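Local coordinates for protein trichothecene 3-O-acetyltransferase TRI101 (Fusarium sporotrichioides, PDB 2ZBA) that transfers an acetyl group from acetyl coenzyme A to the 3-hydroxyl of trichothecene mycotoxins, a step in the biosynthesis of T-2 toxin, at residues L217-A222 against P294-R299; L286-A291 against N378-I383; I277-S282 against G336-R341. All blocks are in the same frame, centred on the assembly; numbering follows the deposited sequence. Where two conformers were deposited one is given.

Overall arrangement
The three contacts lie on the same side of the chain's centre, 14 to 16 Å apart between centres, and their segments alternate along the chain. Strand 294-302 of the seven-stranded mixed sheet links contacts 1 and 2: it is parallel to strand 383-387, where 378-383 ends, and Cys298 N approaches Ile383 O at 2.8 Å. Helix 269-285 supplies 277-282 to contact 3, the loop after it supplies 286-291 to contact 2, and strand 294-302 follows. Trp278 of contact 3 meets Thr295 and Phe297, while Ile383 packs on the same helix. Contact 1 therefore joins the calcium-binding loop to the sheet, contact 2 two loops at strand ends, and contact 3 two helices packed beside the sheet.

Contact 1: L217-A222 against P294-R299; sequences LDHQIA and PTEFCR. With CA (calcium ion), chain H; CA (calcium ion), chain G.
His219 and Glu296 meet across this contact with their flat groups steeply turned: imidazole and carboxylate planes stand 75° apart. Glu296 OE2 comes to the edge of the ring, near its plane, and lies 3.0 Å from His219 ND1; it is equally near His219 CE1, along the same edge. Both side chains point across the gap from their CA atoms. Glu296 starts with CG anti to its own backbone nitrogen (chi1 -177°) and stays extended beyond CG, which carries the carboxylate from strand 294-302 to the short 3-10 segment ending at His219. The other carboxylate oxygen is used differently. Water 1 donates to Glu296 OE1 at 2.9 Å and to His219 O at 2.8 Å, adding a bridge between carboxylate and backbone.

Beside the histidine, Asp218 belongs to a two-calcium site. Its OD1 lies 2.5 Å from each ion; OD2 also binds the chain G ion, which is therefore held by both carboxylate oxygens. The chain H ion is taken further by backbone oxygens, Asp218 O and Ile221 O, the latter at 2.2 Å, with water 5 and Asp376 joining them. Waters 2, 3 and 4 bind the chain G ion. The loop backbone is folded round the chain H ion, and the bond from Ile221 N to Asp218 O closes the turn between its two carbonyl ligands. A stack of the His219 ring with Tyr322 ties the same loop to strand 318-326. With Asp218, Glu296 and Asp376 gathered here, the two calcium ions probably offset much of the negative charge, which would help the acidic groups lie close together.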
ATOM      1  N   LEU A 217      19.879   7.166  -9.104  1.00 15.36           N
ATOM      2  CA  LEU A 217      19.403   5.841  -8.675  1.00 14.82           C
ATOM      3  C   LEU A 217      20.059   5.294  -7.393  1.00 15.04           C
ATOM      4  O   LEU A 217      19.777   4.171  -6.966  1.00 15.22           O
ATOM      5  CB  LEU A 217      19.485   4.828  -9.824  1.00 14.26           C
ATOM      6  CG  LEU A 217      18.552   5.084 -11.018  1.00 12.50           C
ATOM      7  CD1 LEU A 217      18.416   3.837 -11.803  1.00 12.15           C
ATOM      8  CD2 LEU A 217      17.146   5.604 -10.635  1.00 10.94           C
ATOM      9  N   ASP A 218      20.886   6.112  -6.762  1.00 14.95           N
ATOM     10  CA  ASP A 218      21.570   5.740  -5.519  1.00 15.59           C
ATOM     11  C   ASP A 218      20.595   5.167  -4.459  1.00 15.82           C
ATOM     12  O   ASP A 218      20.806   4.055  -3.963  1.00 15.91           O
ATOM     13  CB  ASP A 218      22.353   6.924  -4.972  1.00 15.38           C
ATOM     14  CG  ASP A 218      22.919   6.680  -3.573  1.00 16.72           C
ATOM     15  OD1 ASP A 218      23.143   5.525  -3.132  1.00 14.54           O
ATOM     16  OD2 ASP A 218      23.185   7.681  -2.905  1.00 18.47           O
ATOM     17  N   HIS A 219      19.523   5.888  -4.166  1.00 15.47           N
ATOM     18  CA  HIS A 219      18.546   5.432  -3.148  1.00 15.80           C
ATOM     19  C   HIS A 219      17.867   4.097  -3.457  1.00 15.29           C
ATOM     20  O   HIS A 219      17.227   3.489  -2.568  1.00 15.76           O
ATOM     21  CB  HIS A 219      17.433   6.454  -2.961  1.00 15.57           C
ATOM     22  CG  HIS A 219      17.866   7.746  -2.358  1.00 15.11           C
ATOM     23  ND1 HIS A 219      18.271   7.863  -1.045  1.00 18.05           N
ATOM     24  CD2 HIS A 219      17.873   8.999  -2.867  1.00 14.63           C
ATOM     25  CE1 HIS A 219      18.554   9.128  -0.785  1.00 14.49           C
ATOM     26  NE2 HIS A 219      18.319   9.835  -1.875  1.00 16.45           N
ATOM     27  N   GLN A 220      17.963   3.661  -4.705  1.00 14.61           N
ATOM     28  CA  GLN A 220      17.346   2.388  -5.107  1.00 14.62           C
ATOM     29  C   GLN A 220      18.350   1.295  -5.461  1.00 14.88           C
ATOM     30  O   GLN A 220      17.961   0.260  -5.974  1.00 14.41           O
ATOM     31  CB  GLN A 220      16.294   2.605  -6.204  1.00 14.18           C
ATOM     32  CG  GLN A 220      15.344   3.753  -5.811  1.00 13.35           C
ATOM     33  CD  GLN A 220      14.407   4.190  -6.909  1.00 13.51           C
ATOM     34  OE1 GLN A 220      14.784   4.256  -8.063  1.00 11.36           O
ATOM     35  NE2 GLN A 220      13.184   4.564  -6.529  1.00 10.29           N
ATOM     36  N   ILE A 221      19.625   1.512  -5.138  1.00 16.38           N
ATOM     37  CA  ILE A 221      20.675   0.495  -5.349  1.00 17.57           C
ATOM     38  C   ILE A 221      21.538   0.349  -4.097  1.00 18.74           C
ATOM     39  O   ILE A 221      21.951   1.361  -3.525  1.00 18.08           O
ATOM     40  CB  ILE A 221      21.590   0.811  -6.577  1.00 17.45           C
ATOM     41  CG1 ILE A 221      20.750   0.943  -7.856  1.00 17.68           C
ATOM     42  CG2 ILE A 221      22.659  -0.321  -6.769  1.00 16.99           C
ATOM     43  CD1 ILE A 221      21.401   1.794  -8.956  1.00 17.18           C
ATOM     44  N   ALA A 222      21.781  -0.900  -3.678  1.00 20.40           N
ATOM     45  CA  ALA A 222      22.637  -1.257  -2.517  1.00 23.69           C
ATOM     46  C   ALA A 222      22.998  -2.747  -2.746  1.00 25.64           C
ATOM     47  O   ALA A 222      22.267  -3.382  -3.474  1.00 26.53           O
ATOM     48  CB  ALA A 222      21.894  -1.010  -1.212  1.00 23.43           C
ATOM     49  N   PRO A 294      21.970  10.103  10.752  1.00 26.83           N
ATOM     50  CA  PRO A 294      21.224  10.244   9.486  1.00 25.78           C
ATOM     51  C   PRO A 294      19.809   9.619   9.553  1.00 25.04           C
ATOM     52  O   PRO A 294      19.613   8.557  10.158  1.00 23.78           O
ATOM     53  CB  PRO A 294      22.118   9.515   8.465  1.00 25.87           C
ATOM     54  CG  PRO A 294      23.516   9.533   9.088  1.00 26.39           C
ATOM     55  CD  PRO A 294      23.242   9.373  10.570  1.00 26.54           C
ATOM     56  N   THR A 295      18.823  10.319   8.998  1.00 23.94           N
ATOM     57  CA  THR A 295      17.488   9.765   8.901  1.00 23.58           C
ATOM     58  C   THR A 295      17.041   9.922   7.460  1.00 23.02           C
ATOM     59  O   THR A 295      17.178  11.004   6.888  1.00 23.03           O
ATOM     60  CB  THR A 295      16.463  10.407   9.911  1.00 23.37           C
ATOM     61  OG1 THR A 295      15.157   9.893   9.653  1.00 23.03           O
ATOM     62  CG2 THR A 295      16.407  11.942   9.815  1.00 22.63           C
ATOM     63  N   GLU A 296      16.560   8.830   6.869  1.00 22.76           N
ATOM     64  CA  GLU A 296      15.965   8.862   5.531  1.00 21.97           C
ATOM     65  C   GLU A 296      14.453   8.613   5.600  1.00 21.40           C
ATOM     66  O   GLU A 296      13.995   7.643   6.225  1.00 20.47           O
ATOM     67  CB  GLU A 296      16.642   7.845   4.608  1.00 22.31           C
ATOM     68  CG  GLU A 296      16.138   7.827   3.135  1.00 22.88           C
ATOM     69  CD  GLU A 296      17.128   7.173   2.172  1.00 23.18           C
ATOM     70  OE1 GLU A 296      16.840   6.069   1.674  1.00 22.29           O
ATOM     71  OE2 GLU A 296      18.203   7.768   1.916  1.00 27.10           O
ATOM     72  N   PHE A 297      13.687   9.502   4.964  1.00 20.27           N
ATOM     73  CA  PHE A 297      12.252   9.312   4.783  1.00 19.49           C
ATOM     74  C   PHE A 297      12.077   8.817   3.355  1.00 19.31           C
ATOM     75  O   PHE A 297      12.538   9.466   2.418  1.00 18.79           O
ATOM     76  CB  PHE A 297      11.487  10.632   4.998  1.00 19.26           C
ATOM     77  CG  PHE A 297       9.990  10.463   5.177  1.00 18.78           C
ATOM     78  CD1 PHE A 297       9.131  10.486   4.082  1.00 19.78           C
ATOM     79  CD2 PHE A 297       9.442  10.301   6.447  1.00 19.37           C
ATOM     80  CE1 PHE A 297       7.741  10.336   4.247  1.00 20.24           C
ATOM     81  CE2 PHE A 297       8.056  10.167   6.621  1.00 18.38           C
ATOM     82  CZ  PHE A 297       7.216  10.170   5.521  1.00 19.59           C
ATOM     83  N   CYS A 298      11.469   7.644   3.202  1.00 18.47           N
ATOM     84  CA  CYS A 298      11.041   7.136   1.899  1.00 18.40           C
ATOM     85  C   CYS A 298       9.513   7.185   1.849  1.00 17.82           C
ATOM     86  O   CYS A 298       8.845   6.638   2.744  1.00 17.62           O
ATOM     87  CB  CYS A 298      11.530   5.695   1.664  1.00 18.76           C
ATOM     88  SG  CYS A 298      13.200   5.349   2.219  1.00 19.96           S
ATOM     89  N   ARG A 299       8.975   7.847   0.821  1.00 16.49           N
ATOM     90  CA  ARG A 299       7.526   8.086   0.660  1.00 14.75           C
ATOM     91  C   ARG A 299       7.037   7.582  -0.682  1.00 13.94           C
ATOM     92  O   ARG A 299       7.486   8.067  -1.708  1.00 12.62           O
ATOM     93  CB  ARG A 299       7.234   9.592   0.765  1.00 14.56           C
ATOM     94  CG  ARG A 299       5.782   9.968   0.909  1.00 14.66           C
ATOM     95  CD  ARG A 299       5.617  11.472   0.655  1.00 18.41           C
ATOM     96  NE  ARG A 299       4.315  11.981   1.090  1.00 18.73           N
ATOM     97  CZ  ARG A 299       3.879  13.220   0.891  1.00 20.14           C
ATOM     98  NH1 ARG A 299       4.629  14.115   0.242  1.00 17.05           N
ATOM     99  NH2 ARG A 299       2.670  13.556   1.333  1.00 20.85           N
TER
HETATM  100 CA    CA H 461      22.559   3.192  -2.556  1.00 15.47          CA
HETATM  101 CA    CA G 460      23.830   6.301  -0.847  1.00 23.32          CA
HETATM  102  O   HOH W   1      16.191   3.730   0.047  1.00 15.88           O
HETATM  103  O   HOH W   2      24.191   8.321   0.055  1.00 17.20           O
HETATM  104  O   HOH W   3      23.491   5.596   1.536  1.00 20.24           O
HETATM  105  O   HOH W   4      21.724   6.962  -0.534  1.00 23.66           O
HETATM  106  O   HOH W   5      24.424   3.085  -4.182  1.00 14.42           O

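Contact 2: L286-A291 against N378-I383; sequences LARLDA and NPSSSI
Arg288 reaches from the loop after helix 269-285 to Ser380 and holds it with both terminal nitrogens, NH1 on the hydroxyl and NH2 on the carbonyl oxygen. From CB the chain sets out with CG lodged between the backbone nitrogen and the carbonyl carbon (chi1 65°), then runs extended from CG to NE. NE forms a salt bridge with Asp441, outside the two loops. CZ itself touches Ser380 only loosely, 3.7 Å from its carbonyl oxygen. At the tip the nitrogens divide the work. NH1 donates to Ser380 OG over 3.1 Å, an almost straight bond at 169° with the hydroxyl lying in the guanidinium plane. NH2 donates to Ser380 O over 2.7 Å; this bond is more bent, and the oxygen is tilted from the guanidinium plane, although NH2 arrives in the carbonyl plane on a lone pair. With both NH1 and NH2 tied, turning of the guanidinium about the CD-NE bond is restrained.

The receiving loop is shaped by an Asx turn: Asn378 OD1 accepts from Ser380 N at 3.0 Å, curling the backbone so that Ser380 offers its carbonyl to the arginine. Asn378 O accepts from the backbone nitrogens of Ser381 and Ser382, two bonds that hold this turn leading into strand 383-387 of the mixed sheet. Ser380 OG stands anti to its backbone nitrogen (chi1 171°), turned to NH1.

Alongside the polar grip, Leu289 points at the turn from the next position. Its CD2 lies 3.7 Å from Ser380 OG, and its other methyl, CD1, rests 4.2 Å from Ser381 CB. Arg285 and Arg438 bring further positive charge near Arg288 NH2, while Glu417 forms a long, weak ion pair with it.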
ATOM      1  N   LEU A 286      15.505  10.387  19.563  1.00 27.95           N
ATOM      2  CA  LEU A 286      16.554  11.162  20.224  1.00 28.54           C
ATOM      3  C   LEU A 286      16.894  10.637  21.612  1.00 29.20           C
ATOM      4  O   LEU A 286      17.952  10.959  22.151  1.00 30.02           O
ATOM      5  CB  LEU A 286      16.169  12.632  20.322  1.00 28.44           C
ATOM      6  CG  LEU A 286      16.267  13.433  19.030  1.00 27.92           C
ATOM      7  CD1 LEU A 286      15.767  14.843  19.276  1.00 27.98           C
ATOM      8  CD2 LEU A 286      17.715  13.411  18.533  1.00 29.00           C
ATOM      9  N   ALA A 287      16.002   9.832  22.188  1.00 29.53           N
ATOM     10  CA  ALA A 287      16.287   9.163  23.454  1.00 29.62           C
ATOM     11  C   ALA A 287      17.264   7.983  23.300  1.00 29.84           C
ATOM     12  O   ALA A 287      17.762   7.470  24.301  1.00 30.20           O
ATOM     13  CB  ALA A 287      14.988   8.717  24.125  0.50 29.49           C
ATOM     14  N   ARG A 288      17.555   7.566  22.063  1.00 29.51           N
ATOM     15  CA  ARG A 288      18.382   6.369  21.836  1.00 29.16           C
ATOM     16  C   ARG A 288      19.413   6.469  20.697  1.00 29.95           C
ATOM     17  O   ARG A 288      20.228   5.570  20.510  1.00 30.33           O
ATOM     18  CB  ARG A 288      17.505   5.100  21.678  1.00 29.44           C
ATOM     19  CG  ARG A 288      16.573   5.063  20.445  1.00 28.63           C
ATOM     20  CD  ARG A 288      16.127   3.620  20.082  1.00 27.08           C
ATOM     21  NE  ARG A 288      15.410   3.582  18.803  1.00 23.76           N
ATOM     22  CZ  ARG A 288      15.969   3.313  17.614  1.00 23.78           C
ATOM     23  NH1 ARG A 288      17.270   3.038  17.513  1.00 21.93           N
ATOM     24  NH2 ARG A 288      15.224   3.316  16.510  1.00 18.66           N
ATOM     25  N   LEU A 289      19.377   7.566  19.951  1.00 30.74           N
ATOM     26  CA  LEU A 289      20.341   7.819  18.874  1.00 31.10           C
ATOM     27  C   LEU A 289      20.934   9.222  19.022  1.00 31.70           C
ATOM     28  O   LEU A 289      20.223  10.133  19.449  1.00 31.22           O
ATOM     29  CB  LEU A 289      19.647   7.728  17.510  1.00 30.65           C
ATOM     30  CG  LEU A 289      18.998   6.431  17.027  1.00 29.44           C
ATOM     31  CD1 LEU A 289      18.112   6.749  15.837  1.00 28.23           C
ATOM     32  CD2 LEU A 289      20.045   5.393  16.658  0.50 28.82           C
ATOM     33  N   ASP A 290      22.210   9.389  18.643  1.00 32.60           N
ATOM     34  CA  ASP A 290      22.859  10.721  18.534  1.00 33.88           C
ATOM     35  C   ASP A 290      21.987  11.700  17.753  1.00 33.46           C
ATOM     36  O   ASP A 290      21.255  11.291  16.853  1.00 34.30           O
ATOM     37  CB  ASP A 290      24.221  10.644  17.811  1.00 34.10           C
ATOM     38  CG  ASP A 290      25.378  10.246  18.721  1.00 36.99           C
ATOM     39  OD1 ASP A 290      25.345  10.534  19.940  1.00 39.81           O
ATOM     40  OD2 ASP A 290      26.358   9.653  18.199  1.00 39.12           O
ATOM     41  N   ALA A 291      22.084  12.985  18.088  1.00 33.02           N
ATOM     42  CA  ALA A 291      21.382  14.058  17.376  1.00 32.66           C
ATOM     43  C   ALA A 291      21.718  14.084  15.877  1.00 32.25           C
ATOM     44  O   ALA A 291      20.864  14.360  15.045  1.00 32.31           O
ATOM     45  CB  ALA A 291      21.692  15.417  18.026  1.00 32.65           C
ATOM     46  N   ASN A 378      17.412   2.422   6.609  1.00 20.66           N
ATOM     47  CA  ASN A 378      17.870   1.806   7.858  1.00 21.28           C
ATOM     48  C   ASN A 378      16.668   1.625   8.805  1.00 21.32           C
ATOM     49  O   ASN A 378      16.071   2.599   9.198  1.00 21.66           O
ATOM     50  CB  ASN A 378      18.899   2.739   8.512  1.00 21.65           C
ATOM     51  CG  ASN A 378      19.581   2.132   9.727  1.00 22.69           C
ATOM     52  OD1 ASN A 378      19.027   1.288  10.435  1.00 23.06           O
ATOM     53  ND2 ASN A 378      20.803   2.572   9.977  1.00 23.69           N
ATOM     54  N   PRO A 379      16.328   0.378   9.193  1.00 21.52           N
ATOM     55  CA  PRO A 379      15.168   0.191  10.101  1.00 21.60           C
ATOM     56  C   PRO A 379      15.237   1.034  11.388  1.00 21.16           C
ATOM     57  O   PRO A 379      14.214   1.530  11.852  1.00 21.19           O
ATOM     58  CB  PRO A 379      15.207  -1.299  10.438  1.00 21.12           C
ATOM     59  CG  PRO A 379      16.034  -1.935   9.359  1.00 22.28           C
ATOM     60  CD  PRO A 379      16.973  -0.900   8.829  1.00 21.48           C
ATOM     61  N   SER A 380      16.436   1.202  11.942  1.00 21.69           N
ATOM     62  CA  SER A 380      16.634   1.961  13.172  1.00 21.33           C
ATOM     63  C   SER A 380      16.227   3.429  13.043  1.00 21.90           C
ATOM     64  O   SER A 380      15.651   3.996  13.974  1.00 21.58           O
ATOM     65  CB  SER A 380      18.097   1.886  13.596  1.00 22.30           C
ATOM     66  OG  SER A 380      18.370   2.776  14.670  1.00 20.56           O
ATOM     67  N   SER A 381      16.516   4.048  11.892  1.00 21.64           N
ATOM     68  CA  SER A 381      16.459   5.504  11.801  1.00 21.98           C
ATOM     69  C   SER A 381      15.630   6.027  10.630  1.00 21.66           C
ATOM     70  O   SER A 381      15.340   7.228  10.545  1.00 22.11           O
ATOM     71  CB  SER A 381      17.878   6.059  11.721  1.00 22.48           C
ATOM     72  OG  SER A 381      18.547   5.479  10.608  1.00 23.51           O
ATOM     73  N   SER A 382      15.247   5.140   9.723  1.00 22.04           N
ATOM     74  CA  SER A 382      14.479   5.566   8.556  0.50 22.20           C
ATOM     75  C   SER A 382      12.972   5.559   8.822  1.00 22.11           C
ATOM     76  O   SER A 382      12.524   5.241   9.927  1.00 22.05           O
ATOM     77  CB  SER A 382      14.834   4.718   7.327  0.50 22.27           C
ATOM     78  OG  SER A 382      14.287   3.414   7.434  0.50 23.25           O
ATOM     79  N   ILE A 383      12.207   5.968   7.812  1.00 22.32           N
ATOM     80  CA  ILE A 383      10.773   5.752   7.748  1.00 21.95           C
ATOM     81  C   ILE A 383      10.476   5.349   6.309  1.00 22.36           C
ATOM     82  O   ILE A 383      11.021   5.932   5.364  1.00 21.17           O
ATOM     83  CB  ILE A 383       9.937   6.991   8.141  1.00 22.07           C
ATOM     84  CG1 ILE A 383      10.082   7.285   9.638  1.00 22.51           C
ATOM     85  CG2 ILE A 383       8.471   6.760   7.796  1.00 22.06           C
ATOM     86  CD1 ILE A 383       9.477   8.573  10.089  1.00 23.63           C
TER

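Contact 3: I277-S282 against G336-R341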
ATOM      1  N   ILE A 277       4.740  12.922  11.520  1.00 19.00           N
ATOM      2  CA  ILE A 277       5.219  11.599  11.950  1.00 18.50           C
ATOM      3  C   ILE A 277       6.747  11.440  11.899  1.00 18.92           C
ATOM      4  O   ILE A 277       7.339  10.798  12.761  1.00 18.70           O
ATOM      5  CB  ILE A 277       4.544  10.448  11.158  1.00 18.60           C
ATOM      6  CG1 ILE A 277       3.046  10.408  11.471  1.00 18.31           C
ATOM      7  CG2 ILE A 277       5.225   9.110  11.491  1.00 17.08           C
ATOM      8  CD1 ILE A 277       2.210   9.716  10.459  1.00 17.40           C
ATOM      9  N   TRP A 278       7.370  12.002  10.873  1.00 19.93           N
ATOM     10  CA  TRP A 278       8.827  12.013  10.792  1.00 20.37           C
ATOM     11  C   TRP A 278       9.418  12.795  11.958  1.00 21.21           C
ATOM     12  O   TRP A 278      10.360  12.329  12.591  1.00 21.50           O
ATOM     13  CB  TRP A 278       9.293  12.597   9.462  1.00 20.10           C
ATOM     14  CG  TRP A 278      10.756  12.316   9.116  1.00 19.05           C
ATOM     15  CD1 TRP A 278      11.609  11.460   9.753  1.00 18.21           C
ATOM     16  CD2 TRP A 278      11.489  12.871   8.021  1.00 18.59           C
ATOM     17  NE1 TRP A 278      12.843  11.464   9.132  1.00 19.03           N
ATOM     18  CE2 TRP A 278      12.793  12.308   8.058  1.00 18.94           C
ATOM     19  CE3 TRP A 278      11.170  13.777   6.995  1.00 20.31           C
ATOM     20  CZ2 TRP A 278      13.773  12.622   7.115  1.00 18.83           C
ATOM     21  CZ3 TRP A 278      12.165  14.099   6.057  1.00 19.37           C
ATOM     22  CH2 TRP A 278      13.443  13.527   6.136  1.00 18.62           C
ATOM     23  N   GLN A 279       8.837  13.959  12.256  1.00 21.86           N
ATOM     24  CA  GLN A 279       9.298  14.774  13.372  1.00 22.48           C
ATOM     25  C   GLN A 279       9.103  14.023  14.689  1.00 22.98           C
ATOM     26  O   GLN A 279      10.026  13.934  15.507  1.00 23.33           O
ATOM     27  CB  GLN A 279       8.551  16.107  13.430  1.00 22.38           C
ATOM     28  CG  GLN A 279       8.930  17.102  12.327  1.00 24.35           C
ATOM     29  CD  GLN A 279       8.677  18.559  12.729  1.00 26.37           C
ATOM     30  OE1 GLN A 279       8.227  18.837  13.841  1.00 27.00           O
ATOM     31  NE2 GLN A 279       8.960  19.489  11.817  1.00 25.89           N
ATOM     32  N   SER A 280       7.907  13.461  14.865  1.00 22.61           N
ATOM     33  CA  SER A 280       7.539  12.796  16.120  1.00 22.33           C
ATOM     34  C   SER A 280       8.340  11.531  16.365  1.00 21.94           C
ATOM     35  O   SER A 280       8.785  11.287  17.480  1.00 22.19           O
ATOM     36  CB  SER A 280       6.044  12.495  16.151  1.00 21.85           C
ATOM     37  OG  SER A 280       5.287  13.653  15.836  1.00 21.52           O
ATOM     38  N   THR A 281       8.509  10.727  15.322  1.00 21.93           N
ATOM     39  CA  THR A 281       9.314   9.507  15.410  1.00 21.49           C
ATOM     40  C   THR A 281      10.773   9.869  15.647  1.00 22.72           C
ATOM     41  O   THR A 281      11.442   9.270  16.499  1.00 23.52           O
ATOM     42  CB  THR A 281       9.184   8.639  14.121  1.00 21.64           C
ATOM     43  OG1 THR A 281       7.860   8.077  14.033  1.00 19.12           O
ATOM     44  CG2 THR A 281      10.181   7.541  14.136  1.00 19.11           C
ATOM     45  N   SER A 282      11.268  10.855  14.901  1.00 23.63           N
ATOM     46  CA  SER A 282      12.620  11.384  15.127  1.00 24.04           C
ATOM     47  C   SER A 282      12.783  11.815  16.581  1.00 24.70           C
ATOM     48  O   SER A 282      13.671  11.331  17.279  1.00 24.92           O
ATOM     49  CB  SER A 282      12.917  12.548  14.171  1.00 23.70           C
ATOM     50  OG  SER A 282      13.048  12.074  12.844  1.00 21.20           O
ATOM     51  N   GLY A 336       6.255  23.103   8.881  1.00 27.66           N
ATOM     52  CA  GLY A 336       6.326  23.579   7.513  1.00 26.81           C
ATOM     53  C   GLY A 336       7.625  23.293   6.783  1.00 26.46           C
ATOM     54  O   GLY A 336       7.608  23.041   5.579  1.00 26.48           O
ATOM     55  N   ALA A 337       8.745  23.348   7.497  1.00 26.39           N
ATOM     56  CA  ALA A 337      10.055  23.023   6.919  1.00 26.26           C
ATOM     57  C   ALA A 337      10.134  21.547   6.574  1.00 25.87           C
ATOM     58  O   ALA A 337      10.641  21.173   5.509  1.00 26.54           O
ATOM     59  CB  ALA A 337      11.186  23.406   7.871  1.00 26.26           C
ATOM     60  N   THR A 338       9.624  20.703   7.467  1.00 25.13           N
ATOM     61  CA  THR A 338       9.587  19.265   7.192  1.00 23.96           C
ATOM     62  C   THR A 338       8.642  18.923   6.042  1.00 23.78           C
ATOM     63  O   THR A 338       9.037  18.209   5.134  1.00 23.62           O
ATOM     64  CB  THR A 338       9.283  18.433   8.444  1.00 23.98           C
ATOM     65  OG1 THR A 338      10.111  18.877   9.523  1.00 22.36           O
ATOM     66  CG2 THR A 338       9.572  16.959   8.194  1.00 22.94           C
ATOM     67  N   ALA A 339       7.414  19.450   6.069  1.00 23.73           N
ATOM     68  CA  ALA A 339       6.418  19.193   5.017  1.00 23.45           C
ATOM     69  C   ALA A 339       6.876  19.669   3.645  1.00 24.04           C
ATOM     70  O   ALA A 339       6.542  19.051   2.624  1.00 24.06           O
ATOM     71  CB  ALA A 339       5.086  19.837   5.371  1.00 23.26           C
ATOM     72  N   SER A 340       7.616  20.781   3.635  1.00 24.31           N
ATOM     73  CA  SER A 340       8.209  21.348   2.424  1.00 24.76           C
ATOM     74  C   SER A 340       9.235  20.426   1.769  1.00 24.08           C
ATOM     75  O   SER A 340       9.270  20.331   0.552  1.00 25.18           O
ATOM     76  CB  SER A 340       8.870  22.695   2.734  1.00 24.62           C
ATOM     77  OG  SER A 340       7.895  23.639   3.120  1.00 25.80           O
ATOM     78  N   ARG A 341      10.072  19.778   2.572  1.00 23.70           N
ATOM     79  CA  ARG A 341      11.016  18.751   2.071  1.00 23.20           C
ATOM     80  C   ARG A 341      10.277  17.750   1.199  1.00 22.67           C
ATOM     81  O   ARG A 341      10.692  17.432   0.075  1.00 22.50           O
ATOM     82  CB  ARG A 341      11.663  18.004   3.236  1.00 23.04           C
ATOM     83  CG  ARG A 341      12.468  18.851   4.156  1.00 23.40           C
ATOM     84  CD  ARG A 341      13.154  18.003   5.181  1.00 23.58           C
ATOM     85  NE  ARG A 341      13.907  18.810   6.141  1.00 25.11           N
ATOM     86  CZ  ARG A 341      15.234  18.896   6.182  1.00 26.47           C
ATOM     87  NH1 ARG A 341      15.982  18.234   5.302  1.00 25.72           N
ATOM     88  NH2 ARG A 341      15.822  19.655   7.108  1.00 27.53           N
TER
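Thr338 OG1 accepts a short hydrogen bond of 2.6 Å from Gln279 NE2, and it also has a hydrogen bond with Glu333, just ahead of helix 335-344. In this BAHD acyltransferase the bond joins helix 269-285, which lies over a face of the mixed sheet, to helix 335-344. The axes of the short segments approach to 10.4 Å with 118° between their N-to-C directions, so the helices cross steeply, and Gln279 and Thr338 bring their backbones nearest.

Gln279 does not aim its CB at the other helix; its end swings over. The chain is extended beyond CG, and the amide lies so that the threonine oxygen sits in its plane, with an N-H...O angle of 172°. The donor thus points almost straight at the hydroxyl. Glu333 O takes a further, weak hydrogen bond from the same NE2.

Thr338 points across with both of its branches in use. OG1 lies anti to the carbonyl carbon and serves the glutamine, while CG2, anti to the backbone nitrogen, reaches Trp278 CE3 at 3.8 Å. The methyl comes to the benzene part of the indole obliquely. One turn on, Arg341 adds its aliphatic stem to the same ring: the side chains cross at about a right angle, and the guanidinium plane is 77° from the indole. Arg341 is directed past the ring to a salt bridge with Glu333.

The polar end of Trp278 is turned elsewhere: NE1 hydrogen-bonds to Thr295 OG1 of strand 294-302, which ties the helix to the sheet. Trp278 O accepts from Ser282 N and Ser282 OG, one from each face of the carbonyl. On the benzene part of the indole, Arg341 CD lies 4.1 Å from Trp278 CZ3.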